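Local coordinates for protein cellulase IBT99 (Metagenomes, PDB 6WBT) that probably hydrolyses 6-phospho-alpha-glucosides by an NAD- and manganese-dependent mechanism, as in family 4 glycosyl hydrolases, at residues A[171-174]-A[175-179]; A[221-225]-A[226-230]; A[319-322]-A[323-327]; A[197-200]-A[201-204]. All blocks are in the same frame, centred on the assembly; numbering follows the deposited sequence.

Contact 1. Residues A[171-174]-A[175-179]; sequences CDMP and VEIEA. With MN (manganese (II) ion), chain E; G6P (6-O-phosphono-alpha-D-glucopyranose), chain F; NAD (nicotinamide-adenine-dinucleotide), chain G.
C171 meets V175 lightly, its carbonyl O lying 3.9 Å from V175 CG2. Its sulfur does more: SG binds the manganese ion at 2.4 Å and also accepts from M173 N in a capping bond just ahead of the helix. Next, D172 O receives E176 N at 2.7 Å. The D172 side chain holds CG between backbone N and carbonyl carbon (chi1 75°), which turns its carboxylate to the sugar, where OD1 accepts from O1 of glucose 6-phosphate. E176 runs alongside in the same direction, its carboxylate nearly parallel to that of D172. M173, a selenomethionine with CG anti to the backbone N (chi1 -172°), bends at chi2 and chi3. Its SE consequently lies by sugar carbon C1, while CE folds back to I177 CG1 at 3.6 Å; W244 and F248 of helix 242-249 pack on the same side chain. P174 carries the helical pattern on, its O accepting E178 N at 2.9 Å. H201 NE2, O2 of the sugar and O7N of NAD join C171 SG on the metal. This is the strand-to-helix junction after strand 167-170 of a Rossmann-type domain, where sugar, cofactor and metal meet in a family 4 glycosidase site.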
# COMPACT_ATOMS: atom_id res chain seq x y z
N CYS A 171 1.94 10.03 -26.78
CA CYS A 171 0.68 10.25 -27.48
C CYS A 171 0.53 11.75 -27.73
O CYS A 171 0.94 12.57 -26.92
CB CYS A 171 -0.50 9.73 -26.66
SG CYS A 171 -2.12 10.12 -27.35
N ASP A 172 -0.08 12.08 -28.87
CA ASP A 172 -0.25 13.47 -29.28
C ASP A 172 -1.65 14.00 -29.02
O ASP A 172 -1.91 15.18 -29.29
CB ASP A 172 0.10 13.64 -30.76
CG ASP A 172 -0.97 13.09 -31.68
OD1 ASP A 172 -1.61 12.08 -31.33
OD2 ASP A 172 -1.17 13.68 -32.77
N MSE A 173 -2.56 13.18 -28.51
CA MSE A 173 -3.92 13.64 -28.22
C MSE A 173 -3.96 14.72 -27.13
O MSE A 173 -4.67 15.71 -27.29
CB MSE A 173 -4.82 12.46 -27.82
CG MSE A 173 -6.29 12.81 -27.68
SE MSE A 173 -7.13 13.28 -29.37
CE MSE A 173 -7.35 15.20 -29.10
N PRO A 174 -3.21 14.56 -26.03
CA PRO A 174 -3.11 15.67 -25.08
C PRO A 174 -2.45 16.90 -25.68
O PRO A 174 -2.85 18.03 -25.37
CB PRO A 174 -2.28 15.08 -23.93
CG PRO A 174 -2.48 13.61 -24.04
CD PRO A 174 -2.54 13.35 -25.50
N VAL A 175 -1.45 16.71 -26.54
CA VAL A 175 -0.79 17.85 -27.17
C VAL A 175 -1.73 18.55 -28.14
O VAL A 175 -1.70 19.78 -28.28
CB VAL A 175 0.51 17.40 -27.87
CG1 VAL A 175 1.33 18.60 -28.31
CG2 VAL A 175 1.32 16.50 -26.94
N GLU A 176 -2.58 17.79 -28.83
CA GLU A 176 -3.57 18.39 -29.72
C GLU A 176 -4.62 19.17 -28.93
O GLU A 176 -5.10 20.21 -29.39
CB GLU A 176 -4.22 17.32 -30.59
CG GLU A 176 -3.36 16.84 -31.74
CD GLU A 176 -3.40 17.78 -32.93
OE1 GLU A 176 -4.06 17.45 -33.93
OE2 GLU A 176 -2.77 18.86 -32.86
N ILE A 177 -4.99 18.67 -27.75
CA ILE A 177 -5.89 19.43 -26.89
C ILE A 177 -5.21 20.70 -26.40
O ILE A 177 -5.84 21.76 -26.31
CB ILE A 177 -6.36 18.55 -25.71
CG1 ILE A 177 -7.21 17.38 -26.22
CG2 ILE A 177 -7.16 19.38 -24.71
CD1 ILE A 177 -7.67 16.45 -25.12
N GLU A 178 -3.91 20.62 -26.11
CA GLU A 178 -3.17 21.81 -25.70
C GLU A 178 -3.07 22.82 -26.84
O GLU A 178 -2.96 24.03 -26.58
CB GLU A 178 -1.77 21.42 -25.22
CG GLU A 178 -1.77 20.67 -23.89
CD GLU A 178 -0.39 20.25 -23.46
OE1 GLU A 178 0.46 19.95 -24.33
OE2 GLU A 178 -0.13 20.22 -22.23
N ALA A 179 -3.11 22.36 -28.09
CA ALA A 179 -3.14 23.28 -29.22
C ALA A 179 -4.45 24.06 -29.26
O ALA A 179 -4.46 25.25 -29.60
CB ALA A 179 -2.92 22.53 -30.52
MN MN E . -3.12 8.62 -28.98
C1 G6P F . -5.01 11.70 -32.32
C2 G6P F . -5.09 10.45 -31.45
C3 G6P F . -4.83 9.19 -32.28
C4 G6P F . -5.72 9.18 -33.52
C5 G6P F . -5.53 10.48 -34.29
C6 G6P F . -6.35 10.53 -35.57
O1 G6P F . -3.67 11.88 -32.79
O2 G6P F . -4.12 10.53 -30.41
O3 G6P F . -5.10 8.03 -31.49
O4 G6P F . -5.38 8.07 -34.35
O5 G6P F . -5.89 11.58 -33.44
O6 G6P F . -7.00 9.29 -35.81
P G6P F . -7.64 8.99 -37.26
O1P G6P F . -8.94 8.28 -36.95
O2P G6P F . -6.60 8.15 -37.96
O3P G6P F . -7.82 10.37 -37.86
PA NAD G . -1.13 3.27 -42.06
O1A NAD G . -1.99 2.05 -42.08
O2A NAD G . -1.37 4.32 -43.10
O5B NAD G . 0.41 2.82 -42.10
C5B NAD G . 0.91 1.90 -41.09
C4B NAD G . 2.16 1.23 -41.61
O4B NAD G . 2.63 0.26 -40.64
C3B NAD G . 2.01 0.45 -42.93
O3B NAD G . 3.06 0.82 -43.82
C2B NAD G . 2.18 -1.01 -42.49
O2B NAD G . 2.62 -1.88 -43.51
C1B NAD G . 3.17 -0.83 -41.35
N9A NAD G . 3.27 -1.99 -40.46
C8A NAD G . 2.25 -2.82 -40.07
N7A NAD G . 2.64 -3.78 -39.27
C5A NAD G . 4.01 -3.58 -39.13
C6A NAD G . 4.99 -4.27 -38.40
N6A NAD G . 4.75 -5.35 -37.66
N1A NAD G . 6.26 -3.81 -38.48
C2A NAD G . 6.51 -2.73 -39.22
N3A NAD G . 5.66 -2.00 -39.94
C4A NAD G . 4.41 -2.48 -39.86
O3 NAD G . -1.23 3.96 -40.62
PN NAD G . -1.38 5.49 -40.16
O1N NAD G . -0.32 6.30 -40.81
O2N NAD G . -2.81 5.91 -40.33
O5D NAD G . -1.06 5.35 -38.60
C5D NAD G . 0.19 4.71 -38.22
C4D NAD G . 0.18 4.45 -36.74
O4D NAD G . 0.29 5.70 -36.03
C3D NAD G . -1.10 3.79 -36.18
O3D NAD G . -0.75 2.75 -35.28
C2D NAD G . -1.74 4.97 -35.45
O2D NAD G . -2.71 4.60 -34.48
C1D NAD G . -0.51 5.63 -34.86
N1N NAD G . -0.78 7.01 -34.37
C2N NAD G . -0.84 7.26 -33.03
C3N NAD G . -1.12 8.53 -32.56
C7N NAD G . -1.12 8.75 -31.06
O7N NAD G . -1.91 9.55 -30.57
N7N NAD G . -0.22 8.09 -30.34
C4N NAD G . -1.36 9.55 -33.47
C5N NAD G . -1.26 9.30 -34.82
C6N NAD G . -0.96 8.02 -35.25

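Contact 2. Residues A[221-225]-A[226-230]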
# COMPACT_ATOMS: atom_id res chain seq x y z
N GLU A 221 -14.23 27.73 -18.56
CA GLU A 221 -15.35 28.62 -18.86
C GLU A 221 -15.72 28.54 -20.34
O GLU A 221 -16.91 28.57 -20.69
CB GLU A 221 -15.01 30.05 -18.47
CG GLU A 221 -16.14 31.04 -18.72
CD GLU A 221 -15.64 32.41 -19.12
OE1 GLU A 221 -14.47 32.52 -19.56
OE2 GLU A 221 -16.41 33.39 -18.98
N HIS A 222 -14.72 28.44 -21.21
CA HIS A 222 -14.97 28.36 -22.65
C HIS A 222 -15.36 26.95 -23.07
O HIS A 222 -16.21 26.78 -23.95
CB HIS A 222 -13.73 28.82 -23.42
CG HIS A 222 -13.85 28.67 -24.90
ND1 HIS A 222 -14.18 29.72 -25.73
CD2 HIS A 222 -13.67 27.60 -25.71
CE1 HIS A 222 -14.21 29.30 -26.98
NE2 HIS A 222 -13.90 28.01 -27.00
N VAL A 223 -14.74 25.94 -22.47
CA VAL A 223 -14.99 24.56 -22.89
C VAL A 223 -16.40 24.13 -22.53
O VAL A 223 -17.05 23.39 -23.28
CB VAL A 223 -13.93 23.62 -22.28
CG1 VAL A 223 -14.22 22.18 -22.67
CG2 VAL A 223 -12.54 24.02 -22.74
N ARG A 224 -16.92 24.60 -21.39
CA ARG A 224 -18.26 24.21 -20.98
C ARG A 224 -19.34 24.72 -21.93
O ARG A 224 -20.44 24.16 -21.95
CB ARG A 224 -18.54 24.72 -19.56
CG ARG A 224 -17.89 23.89 -18.47
CD ARG A 224 -17.91 24.61 -17.14
NE ARG A 224 -17.12 23.92 -16.13
CZ ARG A 224 -16.74 24.47 -14.97
NH1 ARG A 224 -17.08 25.72 -14.69
NH2 ARG A 224 -16.02 23.77 -14.11
N LYS A 225 -19.06 25.75 -22.71
CA LYS A 225 -20.03 26.32 -23.64
C LYS A 225 -19.77 25.94 -25.09
O LYS A 225 -20.72 25.69 -25.84
CB LYS A 225 -20.07 27.84 -23.50
CG LYS A 225 -20.90 28.32 -22.32
CD LYS A 225 -20.12 29.28 -21.42
CE LYS A 225 -19.85 30.60 -22.11
NZ LYS A 225 -19.21 31.57 -21.19
N TYR A 226 -18.50 25.89 -25.51
CA TYR A 226 -18.17 25.58 -26.90
C TYR A 226 -17.26 24.38 -27.05
O TYR A 226 -16.91 24.02 -28.18
CB TYR A 226 -17.51 26.80 -27.57
CG TYR A 226 -18.16 28.12 -27.24
CD1 TYR A 226 -19.40 28.45 -27.76
CD2 TYR A 226 -17.53 29.04 -26.41
CE1 TYR A 226 -20.00 29.66 -27.46
CE2 TYR A 226 -18.11 30.25 -26.11
CZ TYR A 226 -19.35 30.56 -26.64
OH TYR A 226 -19.94 31.77 -26.34
N GLY A 227 -16.85 23.74 -25.96
CA GLY A 227 -15.90 22.65 -26.07
C GLY A 227 -14.50 23.18 -26.35
O GLY A 227 -14.17 24.33 -26.08
N TYR A 228 -13.68 22.29 -26.91
CA TYR A 228 -12.32 22.64 -27.30
C TYR A 228 -12.25 23.35 -28.65
O TYR A 228 -11.18 23.40 -29.26
CB TYR A 228 -11.44 21.39 -27.32
CG TYR A 228 -11.12 20.84 -25.95
CD1 TYR A 228 -10.75 21.69 -24.91
CD2 TYR A 228 -11.19 19.48 -25.68
CE1 TYR A 228 -10.46 21.20 -23.65
CE2 TYR A 228 -10.90 18.98 -24.43
CZ TYR A 228 -10.53 19.85 -23.42
OH TYR A 228 -10.24 19.35 -22.17
N VAL A 229 -13.37 23.89 -29.12
CA VAL A 229 -13.45 24.56 -30.42
C VAL A 229 -13.56 26.06 -30.20
O VAL A 229 -14.44 26.52 -29.46
CB VAL A 229 -14.64 24.04 -31.25
CG1 VAL A 229 -14.94 24.99 -32.39
CG2 VAL A 229 -14.34 22.65 -31.78
N SER A 230 -12.67 26.81 -30.83
CA SER A 230 -12.73 28.26 -30.87
C SER A 230 -12.89 28.72 -32.31
O SER A 230 -12.82 27.92 -33.25
CB SER A 230 -11.48 28.89 -30.24
OG SER A 230 -10.32 28.56 -30.98
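H222 and V223 supply the last helical acceptors of helix 216-226: H222 O takes Y226 N at 2.9 Å and V223 O takes G227 N, after which G227, with positive phi, leaves the helix and the chain from Y226 to V229 forms a type II' beta turn. H222 O is shared, since K225 N also donates to it. V223 CA also makes a CA-H...O contact with G227 O.

The H222 side chain ties the helix to the outgoing loop. Its CG is anti to the backbone N (chi1 175°), which carries the ring forward so that NE2 donates to V229 O at 2.9 Å. That acceptor lies close to the ring plane, yet the donor stands 47° out of the V229 carbonyl plane. Over one face of the imidazole comes Y226 CD2, displaced toward the rim; the two rings meet obliquely with centroids 4.9 Å apart. The Y226 ring in turn rests on its neighbour K225, whose CB sits 4.0 Å from the centroid, squarely over the face. V223 turns to Y228 instead: CG2 reaches CE1 at 3.6 Å, and CG1 lies over the tyrosine face near its rim.

Y228 OH bonds to P263 O, while its ring packs on I177 of helix 173-184, F248 of helix 242-249 and S251 of helix 251-257. H222 and S230 lean on I184 of helix 173-184, and V223 on S255, thus setting the end of helix 216-226 among these three helices.

Contact 3. Residues A[319-322]-A[323-327]; sequences GVHG and KFIVK. With NAD (nicotinamide-adenine-dinucleotide), chain G.
CD1 of I325 lies over one face of the H321 imidazole, 3.8 Å from the H321 ring centroid, in a CH-pi contact offset toward the rim. Two torsions make this possible. H321 projects with CG anti to its backbone N (chi1 -170°), throwing the ring forward from the first turn of the helix. I325 places CG1 beside its own backbone N and continues almost fully extended (chi2 161°), bringing CD1 back along the helix to the ring. NE2 of H321 then approaches the nicotinamide obliquely, 3.3 Å from NAD C5N. On another side of the helix, V320 CG1 brushes K323 CB at 4.1 Å, beyond which the lysine chain runs straight away. F324 N donates to O of V320, the N-cap residue, at 3.1 Å; V326 N donates to G322 O, while the bond from I325 N to H321 O is weak. F324 directs its ring to V175 of helix 173-184. The chemistry gives the nicotinamide an imidazole neighbour whose ring is packed by I325 CD1, Y16 and Y147, and also meets D172, which probably helps to fix its orientation. H321 NE2 lies 3.6 Å from NAD C4N, the carbon that probably takes up hydride here, as in NAD chemistry generally.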
# COMPACT_ATOMS: atom_id res chain seq x y z
N GLY A 319 -0.41 19.57 -38.07
CA GLY A 319 -0.55 18.93 -36.78
C GLY A 319 0.70 19.08 -35.93
O GLY A 319 1.80 19.39 -36.41
N VAL A 320 0.53 18.85 -34.63
CA VAL A 320 1.63 18.89 -33.68
C VAL A 320 2.18 17.48 -33.53
O VAL A 320 2.93 17.18 -32.60
CB VAL A 320 1.18 19.47 -32.32
CG1 VAL A 320 2.36 20.09 -31.58
CG2 VAL A 320 0.08 20.49 -32.52
N HIS A 321 1.79 16.61 -34.46
CA HIS A 321 2.21 15.21 -34.40
C HIS A 321 3.73 15.09 -34.53
O HIS A 321 4.40 14.52 -33.66
CB HIS A 321 1.51 14.42 -35.50
CG HIS A 321 1.68 12.94 -35.37
ND1 HIS A 321 2.43 12.20 -36.26
CD2 HIS A 321 1.20 12.06 -34.46
CE1 HIS A 321 2.41 10.93 -35.91
NE2 HIS A 321 1.68 10.82 -34.82
N GLY A 322 4.29 15.63 -35.62
CA GLY A 322 5.72 15.53 -35.82
C GLY A 322 6.53 16.40 -34.88
O GLY A 322 7.65 16.04 -34.51
N LYS A 323 5.99 17.55 -34.49
CA LYS A 323 6.73 18.46 -33.61
C LYS A 323 6.94 17.85 -32.23
O LYS A 323 7.99 18.05 -31.61
CB LYS A 323 6.00 19.80 -33.50
CG LYS A 323 6.05 20.65 -34.75
CD LYS A 323 5.30 21.96 -34.55
CE LYS A 323 5.43 22.88 -35.75
NZ LYS A 323 4.65 24.13 -35.57
N PHE A 324 5.95 17.11 -31.73
CA PHE A 324 6.04 16.55 -30.38
C PHE A 324 6.97 15.34 -30.33
O PHE A 324 7.71 15.16 -29.36
CB PHE A 324 4.65 16.19 -29.88
CG PHE A 324 4.65 15.31 -28.66
CD1 PHE A 324 5.22 15.74 -27.48
CD2 PHE A 324 4.06 14.06 -28.70
CE1 PHE A 324 5.22 14.94 -26.36
CE2 PHE A 324 4.05 13.25 -27.58
CZ PHE A 324 4.63 13.69 -26.41
N ILE A 325 6.94 14.50 -31.37
CA ILE A 325 7.76 13.29 -31.36
C ILE A 325 9.24 13.64 -31.54
O ILE A 325 10.11 13.04 -30.91
CB ILE A 325 7.27 12.31 -32.44
CG1 ILE A 325 5.80 11.97 -32.20
CG2 ILE A 325 8.12 11.05 -32.45
CD1 ILE A 325 5.10 11.40 -33.41
N VAL A 326 9.53 14.61 -32.41
CA VAL A 326 10.92 15.02 -32.62
C VAL A 326 11.48 15.66 -31.36
O VAL A 326 12.67 15.49 -31.04
CB VAL A 326 11.01 15.95 -33.84
CG1 VAL A 326 12.41 16.55 -33.95
CG2 VAL A 326 10.66 15.20 -35.11
N LYS A 327 10.65 16.40 -30.62
CA LYS A 327 11.12 17.02 -29.38
C LYS A 327 11.53 15.98 -28.35
O LYS A 327 12.46 16.22 -27.57
CB LYS A 327 10.02 17.93 -28.82
CG LYS A 327 10.37 18.59 -27.49
CD LYS A 327 11.67 19.38 -27.58
CE LYS A 327 12.07 19.92 -26.22
NZ LYS A 327 13.43 20.55 -26.25
PA NAD G . -1.13 3.27 -42.06
O1A NAD G . -1.99 2.05 -42.08
O2A NAD G . -1.37 4.32 -43.10
O5B NAD G . 0.41 2.82 -42.10
C5B NAD G . 0.91 1.90 -41.09
C4B NAD G . 2.16 1.23 -41.61
O4B NAD G . 2.63 0.26 -40.64
C3B NAD G . 2.01 0.45 -42.93
O3B NAD G . 3.06 0.82 -43.82
C2B NAD G . 2.18 -1.01 -42.49
O2B NAD G . 2.62 -1.88 -43.51
C1B NAD G . 3.17 -0.83 -41.35
N9A NAD G . 3.27 -1.99 -40.46
C8A NAD G . 2.25 -2.82 -40.07
N7A NAD G . 2.64 -3.78 -39.27
C5A NAD G . 4.01 -3.58 -39.13
C6A NAD G . 4.99 -4.27 -38.40
N6A NAD G . 4.75 -5.35 -37.66
N1A NAD G . 6.26 -3.81 -38.48
C2A NAD G . 6.51 -2.73 -39.22
N3A NAD G . 5.66 -2.00 -39.94
C4A NAD G . 4.41 -2.48 -39.86
O3 NAD G . -1.23 3.96 -40.62
PN NAD G . -1.38 5.49 -40.16
O1N NAD G . -0.32 6.30 -40.81
O2N NAD G . -2.81 5.91 -40.33
O5D NAD G . -1.06 5.35 -38.60
C5D NAD G . 0.19 4.71 -38.22
C4D NAD G . 0.18 4.45 -36.74
O4D NAD G . 0.29 5.70 -36.03
C3D NAD G . -1.10 3.79 -36.18
O3D NAD G . -0.75 2.75 -35.28
C2D NAD G . -1.74 4.97 -35.45
O2D NAD G . -2.71 4.60 -34.48
C1D NAD G . -0.51 5.63 -34.86
N1N NAD G . -0.78 7.01 -34.37
C2N NAD G . -0.84 7.26 -33.03
C3N NAD G . -1.12 8.53 -32.56
C7N NAD G . -1.12 8.75 -31.06
O7N NAD G . -1.91 9.55 -30.57
N7N NAD G . -0.22 8.09 -30.34
C4N NAD G . -1.36 9.55 -33.47
C5N NAD G . -1.26 9.30 -34.82
C6N NAD G . -0.96 8.02 -35.25

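Contact 4. Residues A[197-200]-A[201-204]; sequences FGLN and HYGW. With MN (manganese (II) ion), chain E; G6P (6-O-phosphono-alpha-D-glucopyranose), chain F.
F197 and W204 form an antiparallel hydrogen-bonded pair with both bonds made: F197 N donates to W204 O at 3.2 Å, in the carbonyl plane, and W204 N returns to F197 O at 2.9 Å, nearly in line with the carbonyl. Their side chains share a face of the sheet, CZ of F197 lying 4.2 Å from CD1 of W204 with the rings oblique. L199 and Y202 pair less evenly. L199 N reaches Y202 O at 3.1 Å from well above the carbonyl plane, whereas the return bond from Y202 N to L199 O is weak and bent, as it closes the type II turn from L199 to Y202. Between these pairs G198 and G203 pass with CA atoms 3.9 Å apart; G203 O is taken up by W267 NE1.

At the tip, CG of N200 lies anti to the backbone N (chi1 180°), which sets the amide alongside the H201 ring. N200 OD1 stands 3.6 Å above the plane of that ring, over its centre, while ND2 is hydrogen-bonded to E360 OE1. Both ring nitrogens of H201 are engaged: ND1 with T111 OG1, and NE2 with manganese at 2.1 Å. Y202 OH is hydrogen-bonded to L385 O.

This beta hairpin presents a metal ligand at its turn. With T111 holding the far nitrogen, N200 over one face and Y266 stacked on the ring, rotation of H201 is probably restrained, keeping NE2 aimed at the manganese beside the sugar.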
# COMPACT_ATOMS: atom_id res chain seq x y z
N PHE A 197 -3.11 13.49 -15.61
CA PHE A 197 -3.00 12.12 -15.12
C PHE A 197 -4.08 11.28 -15.76
O PHE A 197 -5.06 11.79 -16.30
CB PHE A 197 -3.10 12.05 -13.58
CG PHE A 197 -4.50 12.17 -13.06
CD1 PHE A 197 -5.27 11.03 -12.82
CD2 PHE A 197 -5.06 13.41 -12.78
CE1 PHE A 197 -6.56 11.14 -12.33
CE2 PHE A 197 -6.34 13.52 -12.30
CZ PHE A 197 -7.09 12.38 -12.07
N GLY A 198 -3.90 9.96 -15.68
CA GLY A 198 -4.83 8.99 -16.21
C GLY A 198 -4.12 8.01 -17.11
O GLY A 198 -2.90 7.88 -17.08
N LEU A 199 -4.91 7.30 -17.92
CA LEU A 199 -4.38 6.37 -18.91
C LEU A 199 -4.39 7.02 -20.29
O LEU A 199 -4.90 8.13 -20.48
CB LEU A 199 -5.20 5.08 -18.92
CG LEU A 199 -5.32 4.33 -17.58
CD1 LEU A 199 -6.13 3.05 -17.75
CD2 LEU A 199 -3.95 4.03 -17.00
N ASN A 200 -3.82 6.32 -21.26
CA ASN A 200 -3.81 6.82 -22.63
C ASN A 200 -5.23 6.90 -23.17
O ASN A 200 -5.98 5.92 -23.12
CB ASN A 200 -2.94 5.93 -23.52
CG ASN A 200 -2.90 6.40 -24.96
OD1 ASN A 200 -3.36 5.71 -25.87
ND2 ASN A 200 -2.36 7.59 -25.17
N HIS A 201 -5.60 8.08 -23.67
CA HIS A 201 -6.96 8.37 -24.11
C HIS A 201 -7.96 8.14 -22.98
O HIS A 201 -9.09 7.69 -23.20
CB HIS A 201 -7.34 7.55 -25.34
CG HIS A 201 -6.44 7.77 -26.52
ND1 HIS A 201 -6.39 6.90 -27.59
CD2 HIS A 201 -5.56 8.76 -26.79
CE1 HIS A 201 -5.52 7.35 -28.47
NE2 HIS A 201 -5.00 8.48 -28.02
N TYR A 202 -7.55 8.47 -21.75
CA TYR A 202 -8.33 8.17 -20.56
C TYR A 202 -7.84 9.01 -19.39
O TYR A 202 -7.73 8.52 -18.26
CB TYR A 202 -8.21 6.68 -20.22
CG TYR A 202 -9.42 6.08 -19.53
CD1 TYR A 202 -10.57 5.77 -20.25
CD2 TYR A 202 -9.40 5.81 -18.17
CE1 TYR A 202 -11.67 5.22 -19.63
CE2 TYR A 202 -10.50 5.26 -17.54
CZ TYR A 202 -11.63 4.97 -18.28
OH TYR A 202 -12.73 4.42 -17.66
N GLY A 203 -7.57 10.29 -19.64
CA GLY A 203 -6.96 11.15 -18.64
C GLY A 203 -7.72 12.43 -18.37
O GLY A 203 -8.83 12.63 -18.87
N TRP A 204 -7.12 13.31 -17.56
CA TRP A 204 -7.74 14.56 -17.16
C TRP A 204 -6.67 15.63 -17.00
O TRP A 204 -5.55 15.34 -16.56
CB TRP A 204 -8.53 14.41 -15.86
CG TRP A 204 -9.55 13.32 -15.88
CD1 TRP A 204 -9.34 12.00 -15.64
CD2 TRP A 204 -10.95 13.46 -16.16
NE1 TRP A 204 -10.52 11.30 -15.75
CE2 TRP A 204 -11.53 12.18 -16.07
CE3 TRP A 204 -11.78 14.55 -16.47
CZ2 TRP A 204 -12.88 11.95 -16.28
CZ3 TRP A 204 -13.13 14.32 -16.68
CH2 TRP A 204 -13.67 13.03 -16.58
MN MN E . -3.12 8.62 -28.98
C1 G6P F . -5.01 11.70 -32.32
C2 G6P F . -5.09 10.45 -31.45
C3 G6P F . -4.83 9.19 -32.28
C4 G6P F . -5.72 9.18 -33.52
C5 G6P F . -5.53 10.48 -34.29
C6 G6P F . -6.35 10.53 -35.57
O1 G6P F . -3.67 11.88 -32.79
O2 G6P F . -4.12 10.53 -30.41
O3 G6P F . -5.10 8.03 -31.49
O4 G6P F . -5.38 8.07 -34.35
O5 G6P F . -5.89 11.58 -33.44
O6 G6P F . -7.00 9.29 -35.81
P G6P F . -7.64 8.99 -37.26
O1P G6P F . -8.94 8.28 -36.95
O2P G6P F . -6.60 8.15 -37.96
O3P G6P F . -7.82 10.37 -37.86

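How the contacts relate
Along the chain the contacts follow in series as 1, 4, 2 and 3, none nesting or crossing. Contact 1 opens helix 173-184; contact 4 then closes the hairpin between strands 192-197 and 202-210; contact 2 ends helix 216-226 and turns the chain away; contact 3 starts helix 321-334. Contact 1 touches all three others, which do not touch one another. It shares manganese and sugar with contact 4 and NAD with contact 3, while F324 CE2 of contact 3 packs on C171 O. I177 CG2 meets Y228 CZ at 3.6 Å, linking contact 2, farther from the ligands, to the Rossmann-type part of the fold.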